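Local coordinates for formimidoylglutamase (Bacillus subtilis, PDB 3M1R), which catalyses the manganese-dependent hydrolysis of N-formimidoyl-L-glutamate to L-glutamate and formamide, a step of histidine degradation, at residues I240-D245 / A284-V289; M216-G221 / G264-E269; A30-Q35 / L86-G91; H253-P258 / D299-A304; K49-H54 / G127-I132. All coordinates share one frame; numbering follows the deposited sequence.

In the fold
Interactions 1 and 3 lie in the same parallel sheet, the first between inner strands 239-245 and 283-289, the second between edge strand 29-31 and strand 87-93, with centres about 20 Å apart. Interactions 1 and 5 touch, and D245 and N130 share one calcium ion at the C-terminal ends of the strands. Interactions 2 and 4 also touch, through Y266 and H253, and both reach a neighbouring subunit. Along the chain, interaction 3 closes before 1, 2 and 4 open, while the segments of 3 and 5 alternate, as do those of 1, 2 and 4. The sheet carries the metal site, interaction 4 lies near it, and interaction 2 joins helix 214-220 to the start of 267-278.

Interaction 1: I240-D245 / A284-V289; sequences IFISVD and AGIEIV. With CA (calcium ion), chain B; CA (calcium ion), chain C.
Two first torsions set up the side-chain contact between F241 and E287: CG of F241 is anti to the backbone N (chi1 -180°), whereas CG of E287 sits between N and the carbonyl carbon (chi1 68°) and the chain then runs extended toward strand 240-245. The carboxylate reaches the edge of the F241 ring, with E287 CD 3.4 Å from F241 CE2 and the two planes 84° apart. Its OE2 accepts a short hydrogen bond from S243 OG (2.5 Å) through the anti lone pair. S133 and T136 also bond to this buried carboxylate, so both its oxygens have partners.

The backbones pair as parallel strands, their axes 4.8 Å apart. V244 bonds strand 284-289 through both N and O, to the residues flanking I288: N to E287 O and O to V289 N, each at 2.8 Å. On the face opposite E287, I242 CG2 meets I286 CG1 at 3.7 Å. At the C-terminal end D245 OD2 bridges both calcium ions, 2.6 Å from that of chain B and 2.5 Å from that of chain C, in the site where manganese is expected to bind.

These strands and helix 267-278 form a beta-alpha-beta unit. That helix covers I242, V244 and I286, helix 300-318 packs on I286 and I288, and helix 133-141 covers F241 and A284 on the other face; strand 147-152 pairs with 240-245 along its far edge.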
# COMPACT_ATOMS: atom_id res chain seq x y z
N ILE D 240 -31.21 -23.55 16.05
CA ILE D 240 -30.91 -22.32 15.33
C ILE D 240 -29.46 -22.35 14.86
O ILE D 240 -28.59 -22.86 15.56
CB ILE D 240 -31.15 -21.08 16.20
CG1 ILE D 240 -30.23 -21.09 17.41
CG2 ILE D 240 -32.61 -21.02 16.65
CD1 ILE D 240 -30.73 -20.22 18.54
N PHE D 241 -29.22 -21.85 13.64
CA PHE D 241 -27.88 -21.73 13.10
C PHE D 241 -27.65 -20.26 12.77
O PHE D 241 -28.49 -19.61 12.17
CB PHE D 241 -27.71 -22.60 11.85
CG PHE D 241 -26.33 -22.52 11.23
CD1 PHE D 241 -25.29 -23.31 11.70
CD2 PHE D 241 -26.09 -21.68 10.15
CE1 PHE D 241 -24.03 -23.25 11.12
CE2 PHE D 241 -24.83 -21.62 9.56
CZ PHE D 241 -23.80 -22.41 10.05
N ILE D 242 -26.51 -19.74 13.20
CA ILE D 242 -26.20 -18.34 13.01
C ILE D 242 -25.22 -18.20 11.86
O ILE D 242 -24.10 -18.70 11.94
CB ILE D 242 -25.55 -17.74 14.27
CG1 ILE D 242 -26.47 -17.87 15.49
CG2 ILE D 242 -25.18 -16.28 14.04
CD1 ILE D 242 -25.79 -17.37 16.75
N SER D 243 -25.64 -17.53 10.80
CA SER D 243 -24.75 -17.25 9.67
C SER D 243 -24.41 -15.78 9.60
O SER D 243 -25.26 -14.94 9.29
CB SER D 243 -25.37 -17.71 8.35
OG SER D 243 -24.43 -17.59 7.28
N VAL D 244 -23.16 -15.46 9.87
CA VAL D 244 -22.73 -14.07 9.80
C VAL D 244 -21.95 -13.79 8.53
O VAL D 244 -20.83 -14.27 8.35
CB VAL D 244 -21.86 -13.68 10.99
CG1 VAL D 244 -21.48 -12.20 10.84
CG2 VAL D 244 -22.62 -13.92 12.28
N ASP D 245 -22.56 -13.02 7.64
CA ASP D 245 -21.88 -12.53 6.45
C ASP D 245 -21.39 -11.15 6.81
O ASP D 245 -22.18 -10.25 7.10
CB ASP D 245 -22.86 -12.48 5.28
CG ASP D 245 -22.24 -11.94 4.00
OD1 ASP D 245 -21.26 -11.16 4.03
OD2 ASP D 245 -22.74 -12.31 2.94
N ALA D 284 -27.08 -24.40 17.19
CA ALA D 284 -26.37 -25.54 16.63
C ALA D 284 -24.99 -25.18 16.05
O ALA D 284 -24.16 -26.06 15.85
CB ALA D 284 -27.23 -26.23 15.57
N GLY D 285 -24.76 -23.90 15.78
CA GLY D 285 -23.52 -23.48 15.16
C GLY D 285 -23.50 -22.03 14.73
O GLY D 285 -24.51 -21.33 14.76
N ILE D 286 -22.31 -21.55 14.37
CA ILE D 286 -22.17 -20.24 13.81
C ILE D 286 -21.08 -20.30 12.74
O ILE D 286 -20.08 -21.03 12.87
CB ILE D 286 -21.86 -19.17 14.89
CG1 ILE D 286 -21.80 -17.77 14.27
CG2 ILE D 286 -20.57 -19.49 15.64
CD1 ILE D 286 -21.58 -16.66 15.29
N GLU D 287 -21.30 -19.57 11.66
CA GLU D 287 -20.31 -19.46 10.60
C GLU D 287 -20.08 -17.99 10.30
O GLU D 287 -20.97 -17.16 10.42
CB GLU D 287 -20.76 -20.20 9.35
CG GLU D 287 -21.96 -19.55 8.69
CD GLU D 287 -22.49 -20.36 7.52
OE1 GLU D 287 -22.01 -21.49 7.29
OE2 GLU D 287 -23.41 -19.87 6.83
N ILE D 288 -18.86 -17.67 9.90
CA ILE D 288 -18.54 -16.32 9.46
C ILE D 288 -18.03 -16.38 8.03
O ILE D 288 -17.11 -17.15 7.72
CB ILE D 288 -17.48 -15.71 10.36
CG1 ILE D 288 -18.02 -15.67 11.79
CG2 ILE D 288 -17.07 -14.32 9.85
CD1 ILE D 288 -16.98 -15.25 12.78
N VAL D 289 -18.66 -15.61 7.16
CA VAL D 289 -18.26 -15.60 5.77
C VAL D 289 -17.96 -14.20 5.27
O VAL D 289 -18.28 -13.20 5.92
CB VAL D 289 -19.34 -16.25 4.85
CG1 VAL D 289 -19.48 -17.72 5.15
CG2 VAL D 289 -20.69 -15.53 5.00
CA CA B . -23.64 -10.29 1.62
CA CA C . -24.30 -12.59 0.96

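Interaction 2: M216-G221 / G264-E269; sequences MIREKG and GLYTDE
R218 grips the carboxylate of E269 end-on with two nitrogens, one to each oxygen, in a bidentate salt bridge. R218 NH1 donates to E269 OE2 at 2.6 Å along a nearly straight path (170° at the hydrogen), and R218 NH2 donates to E269 OE1 at 2.9 Å. Guanidinium and carboxylate planes are only 24° apart, and the carboxylate carbon lies at the guanidinium edge, in its plane; OE1 is reached through its syn lone pair. OE1 is a double acceptor, because the backbone N of Y266 also donates to it at 3.2 Å, nearly along its C-O axis. The acid thus ties the arginine to the start of its own helix, where Y266 holds the N-cap position.

The arginine gets there by bending at chi2 (-87°), which turns its end from helix 214-220 toward segment 264-269. Beyond the salt bridge, R218 NH2 lies 3.5 Å from Y266 CD1, approaching the ring obliquely. The apolar part is slight: I217 CG2 comes within 4.3 Å of L265 CD2, and L222 of helix 222-234 packs against both residues. Y266 also meets the H253 ring and packs on D268 of a neighbouring subunit.

With just 192 Å² buried, the contact rests on charge pairing more than on packing. Two fairly straight bonds oppose rotation of either flat group, and the extra bond from Y266 N should further limit the carboxylate, consistent with a directional link between helix 214-220 and the entry to helix 267-278.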
# COMPACT_ATOMS: atom_id res chain seq x y z
N MSE D 216 -35.60 -0.83 8.78
CA MSE D 216 -36.41 -1.34 9.89
C MSE D 216 -35.58 -1.46 11.15
O MSE D 216 -36.02 -1.09 12.24
CB MSE D 216 -37.02 -2.70 9.53
CG MSE D 216 -38.09 -2.64 8.44
SE MSE D 216 -38.36 -4.37 7.56
CE MSE D 216 -38.84 -5.42 9.13
N ILE D 217 -34.36 -1.98 11.00
CA ILE D 217 -33.46 -2.21 12.11
C ILE D 217 -33.07 -0.88 12.75
O ILE D 217 -32.93 -0.78 13.96
CB ILE D 217 -32.20 -2.98 11.64
CG1 ILE D 217 -32.55 -4.43 11.35
CG2 ILE D 217 -31.09 -2.93 12.67
CD1 ILE D 217 -31.50 -5.16 10.57
N ARG D 218 -32.92 0.15 11.93
CA ARG D 218 -32.51 1.45 12.44
C ARG D 218 -33.61 2.16 13.22
O ARG D 218 -33.33 2.86 14.19
CB ARG D 218 -32.00 2.34 11.30
CG ARG D 218 -30.58 2.00 10.87
CD ARG D 218 -29.55 2.75 11.71
NE ARG D 218 -28.20 2.21 11.54
CZ ARG D 218 -27.71 1.24 12.29
NH1 ARG D 218 -28.45 0.69 13.24
NH2 ARG D 218 -26.48 0.79 12.08
N GLU D 219 -34.85 1.99 12.81
CA GLU D 219 -35.93 2.61 13.56
C GLU D 219 -36.33 1.78 14.78
O GLU D 219 -36.65 2.33 15.82
CB GLU D 219 -37.14 2.92 12.69
CG GLU D 219 -37.61 1.79 11.81
CD GLU D 219 -38.79 2.19 10.93
OE1 GLU D 219 -39.94 1.97 11.38
OE2 GLU D 219 -38.57 2.73 9.81
N LYS D 220 -36.27 0.46 14.65
CA LYS D 220 -36.74 -0.43 15.71
C LYS D 220 -35.59 -0.88 16.63
O LYS D 220 -35.81 -1.19 17.81
CB LYS D 220 -37.46 -1.64 15.10
CG LYS D 220 -37.99 -2.66 16.09
CD LYS D 220 -39.43 -2.37 16.50
CE LYS D 220 -40.41 -2.61 15.35
NZ LYS D 220 -40.48 -4.04 14.96
N GLY D 221 -34.37 -0.90 16.10
CA GLY D 221 -33.22 -1.35 16.86
C GLY D 221 -32.95 -2.83 16.62
O GLY D 221 -33.89 -3.63 16.57
N GLY D 264 -24.60 0.27 6.54
CA GLY D 264 -24.66 -1.04 7.19
C GLY D 264 -24.56 -1.02 8.70
O GLY D 264 -24.53 0.04 9.33
N LEU D 265 -24.53 -2.21 9.29
CA LEU D 265 -24.42 -2.35 10.73
C LEU D 265 -23.06 -1.87 11.25
O LEU D 265 -22.06 -1.86 10.51
CB LEU D 265 -24.58 -3.83 11.11
CG LEU D 265 -25.94 -4.51 11.12
CD1 LEU D 265 -25.77 -5.91 11.74
CD2 LEU D 265 -26.95 -3.69 11.94
N TYR D 266 -22.99 -1.47 12.51
CA TYR D 266 -21.69 -1.18 13.12
C TYR D 266 -21.29 -2.38 13.97
O TYR D 266 -22.14 -3.11 14.43
CB TYR D 266 -21.74 0.16 13.86
CG TYR D 266 -22.13 1.31 12.91
CD1 TYR D 266 -23.32 2.01 13.06
CD2 TYR D 266 -21.32 1.64 11.82
CE1 TYR D 266 -23.68 3.04 12.18
CE2 TYR D 266 -21.66 2.66 10.94
CZ TYR D 266 -22.84 3.35 11.12
OH TYR D 266 -23.18 4.36 10.23
N THR D 267 -19.99 -2.65 14.12
CA THR D 267 -19.56 -3.91 14.73
C THR D 267 -20.10 -4.17 16.15
O THR D 267 -20.51 -5.27 16.47
CB THR D 267 -18.03 -4.09 14.71
OG1 THR D 267 -17.53 -3.81 13.40
CG2 THR D 267 -17.66 -5.53 15.07
N ASP D 268 -20.10 -3.15 17.00
CA ASP D 268 -20.58 -3.32 18.37
C ASP D 268 -22.06 -3.73 18.41
O ASP D 268 -22.47 -4.53 19.25
CB ASP D 268 -20.33 -2.04 19.17
CG ASP D 268 -20.87 -0.81 18.49
OD1 ASP D 268 -22.11 -0.66 18.42
OD2 ASP D 268 -20.05 0.01 18.02
N GLU D 269 -22.85 -3.18 17.50
CA GLU D 269 -24.23 -3.61 17.27
C GLU D 269 -24.29 -5.10 16.91
O GLU D 269 -25.12 -5.83 17.44
CB GLU D 269 -24.78 -2.85 16.08
CG GLU D 269 -26.00 -2.05 16.33
CD GLU D 269 -26.47 -1.36 15.06
OE1 GLU D 269 -25.60 -1.00 14.22
OE2 GLU D 269 -27.69 -1.22 14.89

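Interaction 3: A30-Q35 / L86-G91; sequences ATWDGQ and LLYDLG
The indole of W32 meets the ring of Y88 edge-to-face: the edge of its five-membered ring points at the tyrosine face, with centroids 4.8 Å apart and planes at 66°. The nearest atoms are W32 CD1 and Y88 CG, at 3.5 Å. L86 CD1 lies over the other face of the tyrosine, 3.5 Å above its plane, so the ring is sandwiched between leucine and tryptophan. A methyl group lies over the indole in turn: L90 CD2 stands 3.7 Å from the centroid of the W32 five-membered ring, 25° off its normal, in a CH-pi contact, while G34 CA lies over the opposite face. The indole swings over L90 because CG is anti to the W32 backbone N (chi1 -173°), and its NE1 donates to Q35 O, which lies close to the ring plane.

This is the rim of the parallel sheet, where 29-31 is the outermost strand within the chain and pairs with 87-93. D89 N donates to A30 O at 2.9 Å, and W32 N continues the ladder by donating to D89 O at 2.9 Å.

Replacing Y88 by an alanine would probably leave the W32 edge without its aromatic partner and open a gap between L86 and the indole. The D89 carboxylate makes a salt bridge with R65. Across the subunit boundary, W32 packs on L10 of a neighbouring chain.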
# COMPACT_ATOMS: atom_id res chain seq x y z
N ALA D 30 -6.28 -25.84 21.18
CA ALA D 30 -5.40 -26.96 20.87
C ALA D 30 -5.75 -27.58 19.53
O ALA D 30 -6.92 -27.71 19.17
CB ALA D 30 -5.49 -28.00 21.96
N THR D 31 -4.73 -27.96 18.78
CA THR D 31 -4.95 -28.77 17.60
C THR D 31 -5.76 -29.99 18.03
O THR D 31 -5.52 -30.58 19.06
CB THR D 31 -3.63 -29.21 16.99
OG1 THR D 31 -2.82 -28.05 16.75
CG2 THR D 31 -3.87 -29.93 15.68
N TRP D 32 -6.75 -30.36 17.23
CA TRP D 32 -7.60 -31.48 17.57
C TRP D 32 -6.89 -32.74 17.17
O TRP D 32 -6.47 -32.88 16.03
CB TRP D 32 -8.91 -31.41 16.80
CG TRP D 32 -9.89 -32.44 17.21
CD1 TRP D 32 -10.28 -32.74 18.48
CD2 TRP D 32 -10.66 -33.30 16.35
NE1 TRP D 32 -11.22 -33.74 18.47
CE2 TRP D 32 -11.48 -34.09 17.17
CE3 TRP D 32 -10.73 -33.46 14.96
CZ2 TRP D 32 -12.35 -35.05 16.65
CZ3 TRP D 32 -11.60 -34.41 14.46
CH2 TRP D 32 -12.39 -35.19 15.30
N ASP D 33 -6.71 -33.64 18.12
CA ASP D 33 -6.47 -35.03 17.80
C ASP D 33 -7.86 -35.65 17.91
O ASP D 33 -8.81 -34.96 18.28
CB ASP D 33 -5.49 -35.66 18.77
CG ASP D 33 -4.46 -36.52 18.08
OD1 ASP D 33 -3.35 -36.03 17.81
OD2 ASP D 33 -4.77 -37.70 17.80
N GLY D 34 -8.01 -36.93 17.61
CA GLY D 34 -9.34 -37.51 17.49
C GLY D 34 -10.32 -37.37 18.65
O GLY D 34 -11.50 -37.70 18.52
N GLN D 35 -9.84 -36.88 19.79
CA GLN D 35 -10.61 -36.92 21.05
C GLN D 35 -12.02 -36.34 20.99
O GLN D 35 -12.37 -35.60 20.07
CB GLN D 35 -9.81 -36.31 22.21
CG GLN D 35 -9.39 -34.88 22.00
CD GLN D 35 -7.92 -34.73 21.63
OE1 GLN D 35 -7.52 -35.01 20.51
NE2 GLN D 35 -7.11 -34.29 22.59
N LEU D 86 -10.81 -26.11 27.17
CA LEU D 86 -10.01 -25.79 26.00
C LEU D 86 -10.92 -25.80 24.79
O LEU D 86 -12.02 -26.34 24.84
CB LEU D 86 -8.86 -26.78 25.83
CG LEU D 86 -9.20 -28.26 25.64
CD1 LEU D 86 -9.90 -28.49 24.32
CD2 LEU D 86 -7.94 -29.14 25.72
N LEU D 87 -10.45 -25.21 23.70
CA LEU D 87 -11.22 -25.13 22.47
C LEU D 87 -10.43 -25.83 21.38
O LEU D 87 -9.33 -25.43 21.07
CB LEU D 87 -11.41 -23.67 22.11
CG LEU D 87 -12.33 -23.30 20.96
CD1 LEU D 87 -13.78 -23.59 21.32
CD2 LEU D 87 -12.13 -21.83 20.62
N TYR D 88 -11.00 -26.88 20.80
CA TYR D 88 -10.30 -27.58 19.72
C TYR D 88 -10.34 -26.83 18.40
O TYR D 88 -11.30 -26.14 18.07
CB TYR D 88 -10.83 -29.01 19.52
CG TYR D 88 -10.40 -29.97 20.61
CD1 TYR D 88 -9.07 -30.32 20.78
CD2 TYR D 88 -11.34 -30.54 21.46
CE1 TYR D 88 -8.68 -31.19 21.78
CE2 TYR D 88 -10.96 -31.42 22.46
CZ TYR D 88 -9.63 -31.74 22.62
OH TYR D 88 -9.27 -32.61 23.62
N ASP D 89 -9.26 -26.95 17.65
CA ASP D 89 -9.22 -26.53 16.27
C ASP D 89 -9.20 -27.82 15.47
O ASP D 89 -8.19 -28.53 15.44
CB ASP D 89 -7.96 -25.71 15.99
CG ASP D 89 -7.98 -25.04 14.64
OD1 ASP D 89 -8.72 -25.52 13.74
OD2 ASP D 89 -7.26 -24.03 14.48
N LEU D 90 -10.32 -28.13 14.83
CA LEU D 90 -10.46 -29.40 14.14
C LEU D 90 -9.59 -29.50 12.89
O LEU D 90 -9.26 -30.60 12.43
CB LEU D 90 -11.93 -29.65 13.79
CG LEU D 90 -12.91 -29.51 14.95
CD1 LEU D 90 -14.25 -30.10 14.55
CD2 LEU D 90 -12.36 -30.18 16.19
N GLY D 91 -9.21 -28.34 12.35
CA GLY D 91 -8.47 -28.28 11.11
C GLY D 91 -9.23 -27.51 10.04
O GLY D 91 -10.16 -26.76 10.34

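Interaction 4: H253-P258 / D299-A304; sequences HAPGCP and DMTSRA
One hydrogen bond crosses between T301 and G256: the backbone N of G256 donates to T301 OG1 at 3.0 Å, with a bent 144° at the hydrogen. The hydroxyl can face the loop because OG1 is anti to the carbonyl carbon of T301 (chi1 -50°), beside its backbone N. OG1 also hydrogen-bonds D296, its strongest polar partner, so the buried hydroxyl is held between two groups. The close fit also explains the glycine, since a beta carbon on G256 would collide with OG1.

Apolar contacts flank this bond. T301 CG2 packs against A254 CB at 3.7 Å and reaches C257 SG at 4.1 Å. Selenomethionine M300, bent at chi3, brings its CE to 3.8 Å from P255 CD, the two side chains crossing at about a right angle. Substituting a valine for T301 would probably leave G256 N without its side-chain acceptor and D296 without its hydroxyl mate.

Ionic bonding stays within the helix segment, where R303 NE meets D299 OD1 at 2.7 Å in a salt bridge. Neighbouring subunits join in: R303 also bonds I260 O of one, and R298 of another bonds the carbonyls of P255, C257 and P258.

The loop residues A254 to C257 form a type I beta turn, docked on the first turn of helix 300-318. The side chain of C257 is about 4 Å from that of the metal ligand D247, which places the turn beside the binuclear metal site of this arginase-family enzyme.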
# COMPACT_ATOMS: atom_id res chain seq x y z
N HIS D 253 -16.55 -0.08 8.98
CA HIS D 253 -16.27 -1.05 10.04
C HIS D 253 -15.71 -2.37 9.51
O HIS D 253 -15.02 -3.09 10.24
CB HIS D 253 -17.54 -1.33 10.89
CG HIS D 253 -17.90 -0.22 11.81
ND1 HIS D 253 -18.09 -0.40 13.17
CD2 HIS D 253 -18.09 1.11 11.58
CE1 HIS D 253 -18.39 0.76 13.73
NE2 HIS D 253 -18.39 1.69 12.79
N ALA D 254 -16.00 -2.69 8.25
CA ALA D 254 -15.44 -3.89 7.61
C ALA D 254 -14.96 -3.60 6.19
O ALA D 254 -15.62 -3.99 5.23
CB ALA D 254 -16.47 -5.02 7.60
N PRO D 255 -13.82 -2.90 6.04
CA PRO D 255 -13.34 -2.55 4.69
C PRO D 255 -12.86 -3.77 3.93
O PRO D 255 -12.63 -3.69 2.75
CB PRO D 255 -12.14 -1.61 4.98
CG PRO D 255 -11.65 -2.04 6.32
CD PRO D 255 -12.95 -2.34 7.10
N GLY D 256 -12.70 -4.90 4.62
CA GLY D 256 -12.17 -6.09 3.98
C GLY D 256 -13.19 -7.08 3.44
O GLY D 256 -12.85 -8.24 3.26
N CYS D 257 -14.44 -6.65 3.22
CA CYS D 257 -15.41 -7.54 2.56
C CYS D 257 -15.46 -7.23 1.07
O CYS D 257 -15.41 -6.07 0.67
CB CYS D 257 -16.81 -7.36 3.16
SG CYS D 257 -16.92 -7.70 4.95
N PRO D 258 -15.60 -8.27 0.23
CA PRO D 258 -15.69 -7.95 -1.20
C PRO D 258 -16.76 -6.91 -1.50
O PRO D 258 -16.43 -5.86 -2.06
CB PRO D 258 -16.00 -9.31 -1.84
CG PRO D 258 -15.33 -10.32 -0.86
CD PRO D 258 -15.66 -9.72 0.48
N ASP D 299 -5.66 -5.87 9.52
CA ASP D 299 -6.56 -7.03 9.59
C ASP D 299 -7.84 -6.70 10.37
O ASP D 299 -8.39 -7.56 11.05
CB ASP D 299 -5.86 -8.25 10.21
CG ASP D 299 -5.43 -8.02 11.67
OD1 ASP D 299 -5.33 -6.85 12.11
OD2 ASP D 299 -5.17 -9.02 12.39
N MSE D 300 -8.29 -5.46 10.24
CA MSE D 300 -9.45 -4.95 10.95
C MSE D 300 -10.65 -5.85 10.86
O MSE D 300 -11.38 -5.99 11.83
CB MSE D 300 -9.90 -3.62 10.36
CG MSE D 300 -9.16 -2.40 10.88
SE MSE D 300 -9.76 -0.80 9.91
CE MSE D 300 -11.66 -0.88 10.36
N THR D 301 -10.89 -6.39 9.67
CA THR D 301 -12.09 -7.16 9.43
C THR D 301 -11.94 -8.57 9.99
O THR D 301 -12.91 -9.16 10.45
CB THR D 301 -12.50 -7.16 7.93
OG1 THR D 301 -12.49 -5.81 7.43
CG2 THR D 301 -13.90 -7.74 7.79
N SER D 302 -10.72 -9.10 10.00
CA SER D 302 -10.47 -10.37 10.65
C SER D 302 -10.56 -10.18 12.18
O SER D 302 -11.02 -11.08 12.87
CB SER D 302 -9.12 -10.96 10.22
OG SER D 302 -9.13 -11.30 8.84
N ARG D 303 -10.14 -9.02 12.71
CA ARG D 303 -10.29 -8.77 14.16
C ARG D 303 -11.77 -8.69 14.53
O ARG D 303 -12.19 -9.26 15.54
CB ARG D 303 -9.55 -7.50 14.62
CG ARG D 303 -8.02 -7.61 14.63
CD ARG D 303 -7.33 -6.26 14.83
NE ARG D 303 -5.88 -6.40 14.76
CZ ARG D 303 -5.05 -6.25 15.79
NH1 ARG D 303 -3.75 -6.42 15.64
NH2 ARG D 303 -5.52 -5.90 16.98
N ALA D 304 -12.54 -7.95 13.73
CA ALA D 304 -13.99 -7.85 13.91
C ALA D 304 -14.63 -9.23 13.92
O ALA D 304 -15.49 -9.53 14.76
CB ALA D 304 -14.60 -7.02 12.80

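Interaction 5: K49-H54 / G127-I132; sequences KSSISH and GGDNSI. With CA (calcium ion), chain C.
A single carboxylate oxygen carries the cross-segment bonding here: D129 OD2 accepts from two consecutive serine hydroxyls, S50 OG at 2.6 Å and S51 OG at 3.0 Å. The two arrive on different sides: S50 OG is met by the syn lone pair of OD2, and S51 OG comes on the anti side, 27° out of the carboxylate plane. The other oxygen turns inward to its own loop. D129 OD1 accepts from S131 N at 2.9 Å, closing an Asx turn, and from S131 OG at 2.7 Å through its syn lone pair.

Four bonds therefore hold the buried carboxylate and fix its rotation, and such a ring of donors would probably help to stabilise its negative charge. The first torsion of D129 places CG between the backbone N and the carbonyl carbon (chi1 68°), aiming the group at segment 49-54. S50 OG also lies 2.7 Å from S131 OG, so the three side chains are tightly grouped.

D129 is next in sequence to N130, one of the calcium ligands. The aspartate can thus be read as a second-shell residue that steadies the loop carrying this ligand. A cis peptide before G128 shapes the same loop.

The contact joins the loop after strand 39-45 to the one linking strand 121-127 with helix 133-141. Helix 100-117 packs on S50 and S131, strand 283-289 lies against N130 and I132, and K49 bonds to S51 of a neighbouring subunit.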
# COMPACT_ATOMS: atom_id res chain seq x y z
N LYS D 49 -13.14 -19.69 -4.48
CA LYS D 49 -13.14 -19.68 -5.94
C LYS D 49 -14.55 -19.69 -6.52
O LYS D 49 -14.74 -19.46 -7.72
CB LYS D 49 -12.28 -20.82 -6.51
CG LYS D 49 -10.83 -20.41 -6.71
CD LYS D 49 -9.92 -21.60 -6.97
CE LYS D 49 -8.46 -21.17 -6.97
NZ LYS D 49 -7.52 -22.32 -7.00
N SER D 50 -15.54 -19.93 -5.66
CA SER D 50 -16.95 -19.89 -6.06
C SER D 50 -17.45 -18.45 -6.16
O SER D 50 -18.48 -18.18 -6.79
CB SER D 50 -17.80 -20.67 -5.07
OG SER D 50 -17.33 -20.47 -3.75
N SER D 51 -16.70 -17.54 -5.56
CA SER D 51 -17.04 -16.12 -5.59
C SER D 51 -17.20 -15.57 -7.01
O SER D 51 -16.36 -15.80 -7.89
CB SER D 51 -16.00 -15.28 -4.82
OG SER D 51 -16.00 -15.59 -3.44
N ILE D 52 -18.31 -14.87 -7.21
CA ILE D 52 -18.52 -14.06 -8.40
C ILE D 52 -17.31 -13.12 -8.55
O ILE D 52 -16.56 -13.20 -9.52
CB ILE D 52 -19.84 -13.26 -8.27
CG1 ILE D 52 -21.03 -14.24 -8.23
CG2 ILE D 52 -19.98 -12.26 -9.40
CD1 ILE D 52 -22.31 -13.69 -7.59
N SER D 53 -17.12 -12.26 -7.55
CA SER D 53 -15.96 -11.38 -7.47
C SER D 53 -14.67 -12.19 -7.41
O SER D 53 -14.69 -13.39 -7.11
CB SER D 53 -16.02 -10.51 -6.21
OG SER D 53 -17.17 -9.68 -6.18
N HIS D 54 -13.55 -11.54 -7.69
CA HIS D 54 -12.25 -12.08 -7.33
C HIS D 54 -12.10 -12.01 -5.80
O HIS D 54 -12.20 -10.92 -5.21
CB HIS D 54 -11.15 -11.27 -8.01
CG HIS D 54 -9.78 -11.58 -7.51
ND1 HIS D 54 -9.13 -12.76 -7.79
CD2 HIS D 54 -8.94 -10.87 -6.71
CE1 HIS D 54 -7.95 -12.77 -7.20
NE2 HIS D 54 -7.81 -11.64 -6.53
N GLY D 127 -15.28 -19.23 7.34
CA GLY D 127 -15.19 -19.17 5.89
C GLY D 127 -13.92 -18.43 5.47
O GLY D 127 -13.23 -17.86 6.32
N GLY D 128 -13.62 -18.41 4.17
CA GLY D 128 -14.50 -18.97 3.16
C GLY D 128 -15.53 -17.96 2.69
O GLY D 128 -15.87 -17.03 3.41
N ASP D 129 -16.04 -18.15 1.48
CA ASP D 129 -16.98 -17.20 0.92
C ASP D 129 -18.42 -17.62 1.22
O ASP D 129 -18.64 -18.63 1.86
CB ASP D 129 -16.75 -17.02 -0.58
CG ASP D 129 -17.08 -18.25 -1.38
OD1 ASP D 129 -17.89 -19.08 -0.90
OD2 ASP D 129 -16.52 -18.40 -2.49
N ASN D 130 -19.39 -16.85 0.73
CA ASN D 130 -20.77 -17.09 1.13
C ASN D 130 -21.32 -18.42 0.64
O ASN D 130 -22.28 -18.95 1.22
CB ASN D 130 -21.68 -15.92 0.72
CG ASN D 130 -22.76 -15.64 1.77
OD1 ASN D 130 -23.25 -14.51 1.89
ND2 ASN D 130 -23.12 -16.67 2.56
N SER D 131 -20.71 -18.98 -0.40
CA SER D 131 -21.27 -20.19 -1.02
C SER D 131 -21.25 -21.40 -0.07
O SER D 131 -21.99 -22.34 -0.29
CB SER D 131 -20.50 -20.54 -2.29
OG SER D 131 -19.25 -21.11 -1.97
N ILE D 132 -20.41 -21.37 0.97
CA ILE D 132 -20.27 -22.53 1.86
C ILE D 132 -21.52 -22.77 2.69
O ILE D 132 -21.70 -23.86 3.23
CB ILE D 132 -19.04 -22.43 2.82
CG1 ILE D 132 -19.32 -21.48 3.98
CG2 ILE D 132 -17.79 -21.99 2.05
CD1 ILE D 132 -18.26 -21.53 5.10
CA CA C . -24.30 -12.59 0.96